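Local coordinates for OxsB protein (Bacillus megaterium, PDB 5UL3) that uses cobalamin, a [4Fe-4S] cluster and S-adenosylmethionine to catalyse the oxidative ring contraction of dAMP to an oxetane aldehyde in oxetanocin A biosynthesis, at residues R49-G54 with L115-V120; N82-R87 with K149-K154; L641-Y646 with L687-N692; D660-H665 with Q694-K699. All coordinates share one frame; numbering follows the deposited sequence.

Contact 1. Residues R49-G54 with L115-V120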
loop_
_atom_site.group_PDB
_atom_site.type_symbol
_atom_site.label_atom_id
_atom_site.label_comp_id
_atom_site.label_asym_id
_atom_site.label_seq_id
_atom_site.Cartn_x
_atom_site.Cartn_y
_atom_site.Cartn_z
ATOM N N ARG A 49 24.650 33.253 -5.924
ATOM C CA ARG A 49 23.501 32.359 -5.867
ATOM C C ARG A 49 23.727 31.317 -4.783
ATOM O O ARG A 49 24.843 31.135 -4.288
ATOM C CB ARG A 49 23.224 31.704 -7.230
ATOM C CG ARG A 49 24.280 30.734 -7.718
ATOM C CD ARG A 49 23.908 30.191 -9.098
ATOM N NE ARG A 49 24.426 28.843 -9.332
ATOM C CZ ARG A 49 23.747 27.720 -9.092
ATOM N NH1 ARG A 49 24.306 26.541 -9.344
ATOM N NH2 ARG A 49 22.511 27.766 -8.603
ATOM N N ILE A 50 22.634 30.666 -4.380
ATOM C CA ILE A 50 22.698 29.603 -3.390
ATOM C C ILE A 50 21.968 28.384 -3.937
ATOM O O ILE A 50 21.130 28.478 -4.835
ATOM C CB ILE A 50 22.104 29.998 -2.020
ATOM C CG1 ILE A 50 20.613 30.292 -2.139
ATOM C CG2 ILE A 50 22.844 31.182 -1.420
ATOM C CD1 ILE A 50 19.867 29.995 -0.867
ATOM N N LEU A 51 22.315 27.233 -3.369
ATOM C CA LEU A 51 21.724 25.941 -3.697
ATOM C C LEU A 51 21.590 25.169 -2.393
ATOM O O LEU A 51 22.549 25.104 -1.618
ATOM C CB LEU A 51 22.613 25.170 -4.689
ATOM C CG LEU A 51 22.304 23.680 -4.901
ATOM C CD1 LEU A 51 20.953 23.505 -5.538
ATOM C CD2 LEU A 51 23.386 23.019 -5.737
ATOM N N VAL A 52 20.418 24.583 -2.144
ATOM C CA VAL A 52 20.241 23.641 -1.045
ATOM C C VAL A 52 20.033 22.260 -1.667
ATOM O O VAL A 52 19.247 22.113 -2.612
ATOM C CB VAL A 52 19.058 24.011 -0.133
ATOM C CG1 VAL A 52 18.816 22.905 0.901
ATOM C CG2 VAL A 52 19.352 25.327 0.586
ATOM N N SER A 53 20.743 21.272 -1.151
ATOM C CA SER A 53 20.510 19.881 -1.560
ATOM C C SER A 53 20.699 19.014 -0.326
ATOM O O SER A 53 20.875 19.522 0.785
ATOM C CB SER A 53 21.446 19.489 -2.715
ATOM O OG SER A 53 21.076 18.210 -3.240
ATOM N N GLY A 54 20.706 17.688 -0.512
ATOM C CA GLY A 54 20.708 16.797 0.636
ATOM C C GLY A 54 19.309 16.777 1.247
ATOM O O GLY A 54 18.388 17.406 0.746
ATOM N N LEU A 115 27.452 21.758 -9.441
ATOM C CA LEU A 115 26.368 22.391 -8.700
ATOM C C LEU A 115 25.216 22.832 -9.587
ATOM O O LEU A 115 24.202 23.303 -9.063
ATOM C CB LEU A 115 26.883 23.600 -7.919
ATOM C CG LEU A 115 27.838 23.229 -6.791
ATOM C CD1 LEU A 115 28.376 24.501 -6.135
ATOM C CD2 LEU A 115 27.088 22.358 -5.785
ATOM N N GLU A 116 25.354 22.704 -10.909
ATOM C CA GLU A 116 24.270 22.994 -11.841
ATOM C C GLU A 116 23.399 21.745 -11.972
ATOM O O GLU A 116 23.450 21.003 -12.952
ATOM C CB GLU A 116 24.832 23.451 -13.184
ATOM C CG GLU A 116 25.594 24.773 -13.082
ATOM C CD GLU A 116 25.841 25.435 -14.432
ATOM O OE1 GLU A 116 25.854 26.687 -14.486
ATOM O OE2 GLU A 116 26.020 24.711 -15.434
ATOM N N LEU A 117 22.610 21.509 -10.924
ATOM C CA LEU A 117 21.793 20.302 -10.862
ATOM C C LEU A 117 20.641 20.380 -11.864
ATOM O O LEU A 117 20.002 21.432 -12.007
ATOM C CB LEU A 117 21.240 20.102 -9.446
ATOM C CG LEU A 117 22.256 19.935 -8.315
ATOM C CD1 LEU A 117 21.524 19.599 -7.019
ATOM C CD2 LEU A 117 23.240 18.840 -8.657
ATOM N N PRO A 118 20.331 19.285 -12.556
ATOM C CA PRO A 118 19.110 19.251 -13.362
ATOM C C PRO A 118 17.893 19.254 -12.456
ATOM O O PRO A 118 17.980 19.020 -11.248
ATOM C CB PRO A 118 19.218 17.938 -14.142
ATOM C CG PRO A 118 20.056 17.069 -13.273
ATOM C CD PRO A 118 21.024 17.981 -12.536
ATOM N N THR A 119 16.754 19.563 -13.052
ATOM C CA THR A 119 15.486 19.573 -12.342
ATOM C C THR A 119 14.665 18.368 -12.779
ATOM O O THR A 119 14.561 18.080 -13.976
ATOM C CB THR A 119 14.715 20.868 -12.597
ATOM O OG1 THR A 119 15.407 21.942 -11.952
ATOM C CG2 THR A 119 13.294 20.774 -12.026
ATOM N N VAL A 120 14.099 17.668 -11.797
ATOM C CA VAL A 120 13.246 16.509 -12.018
ATOM C C VAL A 120 11.908 16.802 -11.363
ATOM O O VAL A 120 11.864 17.111 -10.170
ATOM C CB VAL A 120 13.868 15.239 -11.407
ATOM C CG1 VAL A 120 12.937 14.054 -11.569
ATOM C CG2 VAL A 120 15.249 14.958 -12.029
#

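Contact 2. Residues N82-R87 with K149-K154. With EDO (1,2-ethanediol), chain N.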
loop_
_atom_site.group_PDB
_atom_site.type_symbol
_atom_site.label_atom_id
_atom_site.label_comp_id
_atom_site.label_asym_id
_atom_site.label_seq_id
_atom_site.Cartn_x
_atom_site.Cartn_y
_atom_site.Cartn_z
ATOM N N ASN A 82 29.961 14.135 1.966
ATOM C CA ASN A 82 29.121 14.746 0.925
ATOM C C ASN A 82 29.345 14.053 -0.422
ATOM O O ASN A 82 30.485 14.023 -0.919
ATOM C CB ASN A 82 29.469 16.241 0.873
ATOM C CG ASN A 82 28.678 17.011 -0.159
ATOM O OD1 ASN A 82 28.550 16.603 -1.308
ATOM N ND2 ASN A 82 28.166 18.163 0.246
ATOM N N PRO A 83 28.303 13.489 -1.043
ATOM C CA PRO A 83 28.511 12.668 -2.240
ATOM C C PRO A 83 28.802 13.499 -3.473
ATOM O O PRO A 83 29.471 13.016 -4.394
ATOM C CB PRO A 83 27.181 11.905 -2.374
ATOM C CG PRO A 83 26.154 12.873 -1.814
ATOM C CD PRO A 83 26.880 13.562 -0.647
ATOM N N LEU A 84 28.293 14.736 -3.508
ATOM C CA LEU A 84 28.566 15.610 -4.642
ATOM C C LEU A 84 30.031 16.019 -4.646
ATOM O O LEU A 84 30.693 15.968 -5.686
ATOM C CB LEU A 84 27.667 16.850 -4.606
ATOM C CG LEU A 84 27.782 17.777 -5.815
ATOM C CD1 LEU A 84 26.440 18.479 -6.050
ATOM C CD2 LEU A 84 28.881 18.866 -5.620
ATOM N N LEU A 85 30.543 16.439 -3.492
ATOM C CA LEU A 85 31.959 16.799 -3.430
ATOM C C LEU A 85 32.834 15.598 -3.752
ATOM O O LEU A 85 33.876 15.738 -4.414
ATOM C CB LEU A 85 32.307 17.361 -2.051
ATOM C CG LEU A 85 31.628 18.686 -1.675
ATOM C CD1 LEU A 85 31.944 19.081 -0.231
ATOM C CD2 LEU A 85 31.985 19.813 -2.639
ATOM N N MET A 86 32.419 14.403 -3.305
ATOM C CA MET A 86 33.204 13.203 -3.560
ATOM C C MET A 86 33.250 12.865 -5.049
ATOM O O MET A 86 34.285 12.417 -5.555
ATOM C CB MET A 86 32.650 12.026 -2.755
ATOM C CG MET A 86 33.548 10.813 -2.773
ATOM S SD MET A 86 32.868 9.508 -1.736
ATOM C CE MET A 86 32.908 10.312 -0.133
ATOM N N ARG A 87 32.145 13.065 -5.768
ATOM C CA ARG A 87 32.171 12.865 -7.216
ATOM C C ARG A 87 33.085 13.877 -7.896
ATOM O O ARG A 87 33.775 13.543 -8.868
ATOM C CB ARG A 87 30.757 12.962 -7.794
ATOM C CG ARG A 87 29.858 11.824 -7.381
ATOM C CD ARG A 87 28.524 11.845 -8.153
ATOM N NE ARG A 87 27.717 13.047 -7.912
ATOM C CZ ARG A 87 26.776 13.149 -6.968
ATOM N NH1 ARG A 87 26.530 12.133 -6.140
ATOM N NH2 ARG A 87 26.089 14.270 -6.857
ATOM N N LYS A 149 19.378 13.109 -1.431
ATOM C CA LYS A 149 20.479 12.667 -0.585
ATOM C C LYS A 149 21.749 12.459 -1.400
ATOM O O LYS A 149 22.841 12.813 -0.950
ATOM C CB LYS A 149 20.117 11.386 0.165
ATOM C CG LYS A 149 21.258 10.882 1.061
ATOM C CD LYS A 149 20.830 9.645 1.886
ATOM C CE LYS A 149 21.934 9.242 2.897
ATOM N NZ LYS A 149 21.351 8.631 4.147
ATOM N N GLU A 150 21.623 11.928 -2.612
ATOM C CA GLU A 150 22.774 11.813 -3.505
ATOM C C GLU A 150 23.165 13.147 -4.148
ATOM O O GLU A 150 24.194 13.214 -4.837
ATOM C CB GLU A 150 22.476 10.784 -4.591
ATOM C CG GLU A 150 22.380 9.357 -4.065
ATOM C CD GLU A 150 23.737 8.777 -3.681
ATOM O OE1 GLU A 150 24.783 9.262 -4.175
ATOM O OE2 GLU A 150 23.746 7.826 -2.873
ATOM N N GLN A 151 22.375 14.188 -3.919
ATOM C CA GLN A 151 22.554 15.518 -4.491
ATOM C C GLN A 151 22.703 15.446 -6.004
ATOM O O GLN A 151 23.594 16.048 -6.601
ATOM C CB GLN A 151 23.726 16.249 -3.825
ATOM C CG GLN A 151 23.627 16.215 -2.295
ATOM C CD GLN A 151 24.498 17.253 -1.588
ATOM O OE1 GLN A 151 24.998 18.188 -2.208
ATOM N NE2 GLN A 151 24.698 17.070 -0.289
ATOM N N LEU A 152 21.791 14.698 -6.632
ATOM C CA LEU A 152 21.809 14.492 -8.073
ATOM C C LEU A 152 20.904 15.453 -8.833
ATOM O O LEU A 152 21.145 15.693 -10.020
ATOM C CB LEU A 152 21.407 13.045 -8.405
ATOM C CG LEU A 152 22.395 11.958 -7.953
ATOM C CD1 LEU A 152 21.775 10.581 -8.145
ATOM C CD2 LEU A 152 23.727 12.050 -8.693
ATOM N N ALA A 153 19.881 16.009 -8.189
ATOM C CA ALA A 153 18.903 16.825 -8.898
ATOM C C ALA A 153 18.135 17.652 -7.888
ATOM O O ALA A 153 18.034 17.296 -6.714
ATOM C CB ALA A 153 17.913 15.977 -9.711
ATOM N N LYS A 154 17.611 18.774 -8.366
ATOM C CA LYS A 154 16.510 19.447 -7.696
ATOM C C LYS A 154 15.224 18.725 -8.081
ATOM O O LYS A 154 14.967 18.510 -9.264
ATOM C CB LYS A 154 16.459 20.912 -8.111
ATOM C CG LYS A 154 17.714 21.680 -7.650
ATOM C CD LYS A 154 17.473 23.184 -7.681
ATOM C CE LYS A 154 18.671 23.921 -8.260
ATOM N NZ LYS A 154 18.366 25.360 -8.531
HETATM C C1 EDO N . 26.481 5.397 -2.631
HETATM O O1 EDO N . 25.371 5.771 -1.810
HETATM C C2 EDO N . 27.456 6.566 -2.670
HETATM O O2 EDO N . 26.732 7.797 -2.819
HETATM O O HOH W 1 27.659 9.413 -5.610
#

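Contact 3. Residues L641-Y646 with L687-N692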
loop_
_atom_site.group_PDB
_atom_site.type_symbol
_atom_site.label_atom_id
_atom_site.label_comp_id
_atom_site.label_asym_id
_atom_site.label_seq_id
_atom_site.Cartn_x
_atom_site.Cartn_y
_atom_site.Cartn_z
ATOM N N LEU A 641 -24.363 -17.216 0.921
ATOM C CA LEU A 641 -23.630 -18.246 0.194
ATOM C C LEU A 641 -23.900 -19.632 0.768
ATOM O O LEU A 641 -24.016 -20.610 0.018
ATOM C CB LEU A 641 -22.133 -17.947 0.198
ATOM C CG LEU A 641 -21.318 -18.935 -0.627
ATOM C CD1 LEU A 641 -21.927 -19.064 -2.016
ATOM C CD2 LEU A 641 -19.864 -18.459 -0.711
ATOM N N LYS A 642 -23.999 -19.745 2.095
ATOM C CA LYS A 642 -24.331 -21.038 2.679
ATOM C C LYS A 642 -25.706 -21.498 2.209
ATOM O O LYS A 642 -25.907 -22.682 1.908
ATOM C CB LYS A 642 -24.267 -20.963 4.205
ATOM C CG LYS A 642 -24.299 -22.315 4.889
ATOM C CD LYS A 642 -24.131 -22.176 6.391
ATOM C CE LYS A 642 -23.631 -23.473 7.031
ATOM N NZ LYS A 642 -22.193 -23.844 6.738
ATOM N N TYR A 643 -26.636 -20.553 2.072
ATOM C CA TYR A 643 -27.976 -20.858 1.583
ATOM C C TYR A 643 -27.957 -21.274 0.115
ATOM O O TYR A 643 -28.647 -22.227 -0.272
ATOM C CB TYR A 643 -28.862 -19.637 1.802
ATOM C CG TYR A 643 -30.318 -19.794 1.429
ATOM C CD1 TYR A 643 -31.154 -20.628 2.152
ATOM C CD2 TYR A 643 -30.857 -19.069 0.382
ATOM C CE1 TYR A 643 -32.502 -20.754 1.821
ATOM C CE2 TYR A 643 -32.206 -19.181 0.047
ATOM C CZ TYR A 643 -33.017 -20.027 0.764
ATOM O OH TYR A 643 -34.345 -20.136 0.415
ATOM N N LEU A 644 -27.184 -20.571 -0.720
ATOM C CA LEU A 644 -27.077 -20.959 -2.126
ATOM C C LEU A 644 -26.472 -22.353 -2.279
ATOM O O LEU A 644 -26.963 -23.166 -3.073
ATOM C CB LEU A 644 -26.255 -19.925 -2.901
ATOM C CG LEU A 644 -26.888 -18.538 -3.085
ATOM C CD1 LEU A 644 -25.874 -17.541 -3.656
ATOM C CD2 LEU A 644 -28.086 -18.636 -3.993
ATOM N N VAL A 645 -25.408 -22.650 -1.526
ATOM C CA VAL A 645 -24.767 -23.962 -1.613
ATOM C C VAL A 645 -25.701 -25.041 -1.073
ATOM O O VAL A 645 -25.748 -26.165 -1.595
ATOM C CB VAL A 645 -23.416 -23.952 -0.869
ATOM C CG1 VAL A 645 -22.816 -25.375 -0.768
ATOM C CG2 VAL A 645 -22.433 -23.025 -1.570
ATOM N N TYR A 646 -26.462 -24.717 -0.025
ATOM C CA TYR A 646 -27.433 -25.665 0.510
ATOM C C TYR A 646 -28.478 -26.035 -0.532
ATOM O O TYR A 646 -28.867 -27.203 -0.646
ATOM C CB TYR A 646 -28.124 -25.089 1.741
ATOM C CG TYR A 646 -29.100 -26.062 2.356
ATOM C CD1 TYR A 646 -28.658 -27.063 3.215
ATOM C CD2 TYR A 646 -30.460 -25.996 2.068
ATOM C CE1 TYR A 646 -29.542 -27.966 3.778
ATOM C CE2 TYR A 646 -31.353 -26.895 2.626
ATOM C CZ TYR A 646 -30.888 -27.875 3.480
ATOM O OH TYR A 646 -31.770 -28.774 4.034
ATOM N N LEU A 687 -30.729 -17.031 -9.068
ATOM C CA LEU A 687 -31.344 -15.726 -8.828
ATOM C C LEU A 687 -32.627 -15.843 -8.014
ATOM O O LEU A 687 -32.889 -15.008 -7.139
ATOM C CB LEU A 687 -31.622 -15.019 -10.150
ATOM C CG LEU A 687 -30.440 -14.417 -10.908
ATOM C CD1 LEU A 687 -30.945 -13.370 -11.888
ATOM C CD2 LEU A 687 -29.408 -13.816 -9.960
ATOM N N ASN A 688 -33.458 -16.855 -8.303
ATOM C CA ASN A 688 -34.688 -17.040 -7.533
ATOM C C ASN A 688 -34.380 -17.346 -6.079
ATOM O O ASN A 688 -35.088 -16.889 -5.174
ATOM C CB ASN A 688 -35.532 -18.183 -8.114
ATOM C CG ASN A 688 -36.324 -17.777 -9.337
ATOM O OD1 ASN A 688 -36.577 -16.594 -9.577
ATOM N ND2 ASN A 688 -36.733 -18.770 -10.120
ATOM N N VAL A 689 -33.347 -18.151 -5.840
ATOM C CA VAL A 689 -32.931 -18.455 -4.475
ATOM C C VAL A 689 -32.454 -17.184 -3.782
ATOM O O VAL A 689 -32.790 -16.930 -2.617
ATOM C CB VAL A 689 -31.837 -19.540 -4.488
ATOM C CG1 VAL A 689 -31.306 -19.804 -3.086
ATOM C CG2 VAL A 689 -32.369 -20.836 -5.116
ATOM N N MET A 690 -31.669 -16.367 -4.489
ATOM C CA MET A 690 -31.146 -15.138 -3.891
ATOM C C MET A 690 -32.254 -14.125 -3.639
ATOM O O MET A 690 -32.236 -13.430 -2.618
ATOM C CB MET A 690 -30.062 -14.544 -4.785
ATOM C CG MET A 690 -29.355 -13.340 -4.173
ATOM S SD MET A 690 -27.785 -12.961 -4.982
ATOM C CE MET A 690 -28.295 -12.458 -6.625
ATOM N N THR A 691 -33.228 -14.019 -4.556
ATOM C CA THR A 691 -34.393 -13.175 -4.295
ATOM C C THR A 691 -35.052 -13.554 -2.976
ATOM O O THR A 691 -35.503 -12.685 -2.216
ATOM C CB THR A 691 -35.403 -13.287 -5.445
ATOM O OG1 THR A 691 -34.853 -12.718 -6.637
ATOM C CG2 THR A 691 -36.693 -12.564 -5.098
ATOM N N ASN A 692 -35.095 -14.854 -2.680
ATOM C CA ASN A 692 -35.700 -15.319 -1.438
ATOM C C ASN A 692 -34.871 -14.885 -0.240
ATOM O O ASN A 692 -35.405 -14.404 0.762
ATOM C CB ASN A 692 -35.846 -16.840 -1.471
ATOM C CG ASN A 692 -37.039 -17.321 -0.680
ATOM O OD1 ASN A 692 -36.917 -18.187 0.190
ATOM N ND2 ASN A 692 -38.201 -16.748 -0.967
#

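Contact 4. Residues D660-H665 with Q694-K699. With EDO (1,2-ethanediol), chain B.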
loop_
_atom_site.group_PDB
_atom_site.type_symbol
_atom_site.label_atom_id
_atom_site.label_comp_id
_atom_site.label_asym_id
_atom_site.label_seq_id
_atom_site.Cartn_x
_atom_site.Cartn_y
_atom_site.Cartn_z
ATOM N N ASP A 660 -31.306 -22.551 12.356
ATOM C CA ASP A 660 -31.026 -21.748 13.546
ATOM C C ASP A 660 -30.940 -20.265 13.207
ATOM O O ASP A 660 -31.501 -19.421 13.914
ATOM C CB ASP A 660 -29.723 -22.208 14.200
ATOM C CG ASP A 660 -29.897 -23.457 15.031
ATOM O OD1 ASP A 660 -31.040 -23.956 15.121
ATOM O OD2 ASP A 660 -28.890 -23.936 15.596
ATOM N N PHE A 661 -30.220 -19.931 12.132
ATOM C CA PHE A 661 -30.051 -18.532 11.753
ATOM C C PHE A 661 -31.388 -17.903 11.376
ATOM O O PHE A 661 -31.727 -16.811 11.847
ATOM C CB PHE A 661 -29.044 -18.429 10.604
ATOM C CG PHE A 661 -28.884 -17.047 10.053
ATOM C CD1 PHE A 661 -28.054 -16.128 10.672
ATOM C CD2 PHE A 661 -29.562 -16.664 8.904
ATOM C CE1 PHE A 661 -27.908 -14.852 10.161
ATOM C CE2 PHE A 661 -29.416 -15.394 8.385
ATOM C CZ PHE A 661 -28.591 -14.483 9.014
ATOM N N LEU A 662 -32.161 -18.583 10.522
ATOM C CA LEU A 662 -33.470 -18.063 10.129
ATOM C C LEU A 662 -34.386 -17.907 11.333
ATOM O O LEU A 662 -35.150 -16.938 11.420
ATOM C CB LEU A 662 -34.116 -18.980 9.090
ATOM C CG LEU A 662 -33.398 -19.039 7.746
ATOM C CD1 LEU A 662 -34.103 -19.947 6.740
ATOM C CD2 LEU A 662 -33.261 -17.640 7.209
ATOM N N ARG A 663 -34.328 -18.854 12.270
ATOM C CA ARG A 663 -35.175 -18.768 13.454
ATOM C C ARG A 663 -34.754 -17.605 14.343
ATOM O O ARG A 663 -35.603 -16.909 14.910
ATOM C CB ARG A 663 -35.135 -20.086 14.225
ATOM C CG ARG A 663 -35.983 -20.092 15.480
ATOM C CD ARG A 663 -35.999 -21.463 16.129
ATOM N NE ARG A 663 -34.667 -21.877 16.563
ATOM C CZ ARG A 663 -34.138 -21.570 17.743
ATOM N NH1 ARG A 663 -34.825 -20.840 18.612
ATOM N NH2 ARG A 663 -32.919 -21.992 18.053
ATOM N N MET A 664 -33.448 -17.370 14.467
ATOM C CA MET A 664 -32.970 -16.216 15.219
ATOM C C MET A 664 -33.460 -14.902 14.625
ATOM O O MET A 664 -33.572 -13.909 15.351
ATOM C CB MET A 664 -31.443 -16.230 15.272
ATOM C CG MET A 664 -30.834 -15.166 16.166
ATOM S SD MET A 664 -29.060 -14.988 15.896
ATOM C CE MET A 664 -29.029 -14.465 14.182
ATOM N N HIS A 665 -33.773 -14.878 13.328
ATOM C CA HIS A 665 -34.243 -13.672 12.657
ATOM C C HIS A 665 -35.722 -13.727 12.297
ATOM O O HIS A 665 -36.216 -12.814 11.627
ATOM C CB HIS A 665 -33.407 -13.409 11.403
ATOM C CG HIS A 665 -32.062 -12.821 11.696
ATOM N ND1 HIS A 665 -30.992 -12.939 10.838
ATOM C CD2 HIS A 665 -31.614 -12.116 12.762
ATOM C CE1 HIS A 665 -29.941 -12.331 11.361
ATOM N NE2 HIS A 665 -30.292 -11.824 12.528
ATOM N N GLN A 694 -32.913 -12.377 -0.111
ATOM C CA GLN A 694 -32.963 -10.923 -0.020
ATOM C C GLN A 694 -34.080 -10.442 0.901
ATOM O O GLN A 694 -33.996 -9.330 1.431
ATOM C CB GLN A 694 -33.125 -10.326 -1.419
ATOM C CG GLN A 694 -33.151 -8.797 -1.451
ATOM C CD GLN A 694 -33.250 -8.236 -2.852
ATOM O OE1 GLN A 694 -34.205 -8.517 -3.575
ATOM N NE2 GLN A 694 -32.263 -7.433 -3.248
ATOM N N LEU A 695 -35.116 -11.260 1.117
ATOM C CA LEU A 695 -36.147 -10.907 2.091
ATOM C C LEU A 695 -35.572 -10.745 3.494
ATOM O O LEU A 695 -36.139 -10.019 4.319
ATOM C CB LEU A 695 -37.249 -11.974 2.090
ATOM C CG LEU A 695 -38.007 -12.114 0.772
ATOM C CD1 LEU A 695 -38.902 -13.352 0.839
ATOM C CD2 LEU A 695 -38.842 -10.860 0.506
ATOM N N ILE A 696 -34.449 -11.403 3.792
ATOM C CA ILE A 696 -33.825 -11.200 5.096
ATOM C C ILE A 696 -33.126 -9.850 5.140
ATOM O O ILE A 696 -33.169 -9.149 6.155
ATOM C CB ILE A 696 -32.850 -12.343 5.425
ATOM C CG1 ILE A 696 -33.553 -13.694 5.281
ATOM C CG2 ILE A 696 -32.321 -12.181 6.839
ATOM C CD1 ILE A 696 -32.599 -14.843 5.342
ATOM N N MET A 697 -32.476 -9.458 4.042
ATOM C CA MET A 697 -31.914 -8.113 3.977
ATOM C C MET A 697 -33.007 -7.056 4.092
ATOM O O MET A 697 -32.804 -6.005 4.714
ATOM C CB MET A 697 -31.129 -7.930 2.680
ATOM C CG MET A 697 -30.360 -6.630 2.600
ATOM S SD MET A 697 -28.946 -6.629 3.734
ATOM C CE MET A 697 -28.482 -4.917 3.523
ATOM N N GLU A 698 -34.183 -7.315 3.503
ATOM C CA GLU A 698 -35.279 -6.362 3.653
ATOM C C GLU A 698 -35.632 -6.184 5.121
ATOM O O GLU A 698 -35.865 -5.061 5.578
ATOM C CB GLU A 698 -36.522 -6.803 2.866
ATOM C CG GLU A 698 -37.644 -5.752 2.999
ATOM C CD GLU A 698 -39.014 -6.207 2.519
ATOM O OE1 GLU A 698 -39.188 -7.397 2.208
ATOM O OE2 GLU A 698 -39.922 -5.347 2.453
ATOM N N LYS A 699 -35.647 -7.279 5.879
ATOM C CA LYS A 699 -36.007 -7.199 7.290
ATOM C C LYS A 699 -35.048 -6.286 8.041
ATOM O O LYS A 699 -35.470 -5.444 8.845
ATOM C CB LYS A 699 -36.022 -8.596 7.910
ATOM C CG LYS A 699 -36.309 -8.591 9.402
ATOM C CD LYS A 699 -36.816 -9.936 9.885
ATOM C CE LYS A 699 -37.270 -9.855 11.334
ATOM N NZ LYS A 699 -36.133 -9.517 12.235
HETATM C C1 EDO B . -32.947 -8.846 12.161
HETATM O O1 EDO B . -33.481 -9.822 11.259
HETATM C C2 EDO B . -32.902 -7.497 11.457
HETATM O O2 EDO B . -32.271 -6.529 12.305
#

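Contact 1. Residues R49-G54 with L115-V120
Leu51, on strand 49-53, comes nearest in backbone to Leu115, just ahead of the turn that leads into strand 119-124; their CA atoms are 7.7 Å apart, too far for backbone pairing, and side chains fill the gap. Arg49, Leu51 and Ser53 all send their CB atoms toward 115-120. Leu51 lies between Arg49 and Ser53 along the strand, and its CD2 makes the apolar contact: it lies 3.8 Å from CD2 of Leu115, with the two side chains crossing at a slant, and 4.1 Å from CD1 of Leu117. The same CD1 meets Ser53 OG at 4.1 Å, so Leu117 spans two residues of the strand. At the outer end Arg49, extended from CG to NE, brings NH1 within 3.3 Å of Leu115 O. The N-H...O angle is 139°, and the donor stands well above the carbonyl plane although the oxygen lies in the guanidinium plane. A second grip fixes the group, since NE is hydrogen-bonded to the hydroxyl of Tyr112. Leu115 O also takes a weak bond from Leu117 N around an inverse gamma turn centred on Glu116. Strand 49-53 is an edge of the four-stranded antiparallel sheet, next to strand 60-64, and Ile50 packs on helix 28-39. Beyond the turn the chain enters strand 119-124 of the cobalamin-binding Rossmann domain, beside strand 154-159.

Contact 2. Residues N82-R87 with K149-K154
Arg87 supplies the polar link: NH1 and NH2 both donate to Glu150 O, at 2.9 Å and 3.0 Å respectively, with the carbonyl oxygen in the guanidinium plane and the donors in the carbonyl plane. The bend at chi3 (-62°) folds the arginine back over its own helix, Pro83 O and Leu84 CA lying against one face; Leu152 CD2 covers the opposite face, 3.7 Å from Arg87 CZ. The charge pairing with Glu150 is long, NH1 to OE1 3.9 Å, and a water bridges these atoms. Both carboxylate oxygens of Glu150 also accept from an ethanediol, probably from the crystallisation liquor.

By van der Waals packing, Pro83 CG rests against the carbonyl oxygen of Lys149, CG to O 3.4 Å, while Leu84 crosses Gln151 at about a right angle. The amides of Asn82 and Gln151 share the hydroxyl of Tyr62 as a hydrogen-bonding partner.

Two local motifs thus meet: Asn82 N-caps helix 83-88, and Gln151, with positive phi, closes helix 138-149 in a Schellman motif ahead of strand 154-159 in the cobalamin-binding Rossmann domain.

Contact 3. Residues L641-Y646 with L687-N692
Val689 CG1 is the meeting point of this helix pair, touched by Tyr643 and Leu644 together. Tyr643 CE2 comes to 3.3 Å from it, a close approach made obliquely to the ring, and Leu644 CD2 reaches it at 3.5 Å. Val689 O lies at the rim of the tyrosine ring, in its plane, 3.5 Å from CE2. Farther along the ring, Tyr643 OH sits 3.2 Å from Asn692 OD1, with the ring and amide planes turned 23° from each other.

The torsions explain how two neighbouring residues converge on one methyl. Tyr643 holds CG trans to its backbone nitrogen (chi1 -177°), which carries the long ring across toward helix 683-709, whereas Leu644 places CG beside its backbone nitrogen (chi1 -68°) and brings CD2 in from another direction. On the other helix, Val689 CG1 is directed between the two. In the next shell the Tyr643 ring meets that of Trp693, with planes at about 30°, and Ile676 packs against both Tyr643 and Val689.

The short helical segments run closer to antiparallel than parallel, at 138° between their directions, and their axes approach to 10.1 Å. Helix 588-617 packs beside the pair, with Leu593 against Leu644 and Trp600 against Met690, while helix 652-664 meets helix 620-648 through Lys642 and Tyr646.

Contact 4. Residues D660-H665 with Q694-K699
His665 and Ile696 mark the nearest backbone approach, with CA atoms 8.0 Å apart, where the end of helix 652-664 faces the middle of helix 683-709. His665 is the first residue to leave helical geometry.

Ile696 points between the facing side chains. Its CD1 packs tightly on Leu662 CD2, 3.4 Å away with the chains crossing at about a right angle, and lies at the ring edge of Phe661, 4.4 Å from CE2. Ile696 CG2, the other branch, approaches the imidazole obliquely, 4.3 Å from His665 ND1.

Lys699 reaches across the end of helix 652-664, placing CE 3.2 Å from His665 O. A bend at chi4 (-63°) turns NZ to an ethanediol, probably from the crystallisation liquor, whose O1 accepts a weak bond at 2.8 Å and lies over a face of the imidazole. Asp703 also binds this diol.

The arrangement is mainly apolar helix-to-helix packing within the C-terminal helix bundle, with Phe639 of helix 620-648 meeting the Phe661 ring.

How the contacts relate
The four contacts form two pairs on opposite sides of the chain's centre, with the centres of contacts 1 and 3 about 65 Å apart. Contacts 1 and 2 touch: probable backbone hydrogen bonds join Lys154 to Pro118 and Val120, where strands 119-124 and 154-159 begin pairing, and Ser53 packs on Gln151. Both are partly buried and rely on an arginine reaching a main-chain carbonyl, alongside leucine packing. Contacts 3 and 4 share helix 683-709, which meets helix 620-648 in one and helix 652-664 in the other; both are buried and mainly apolar, centred on Val689 and Ile696. Contact 2 alone approaches an annotated site, Glu150 lying about 8 Å from the cobalamin-binding Glu242, side chain to side chain.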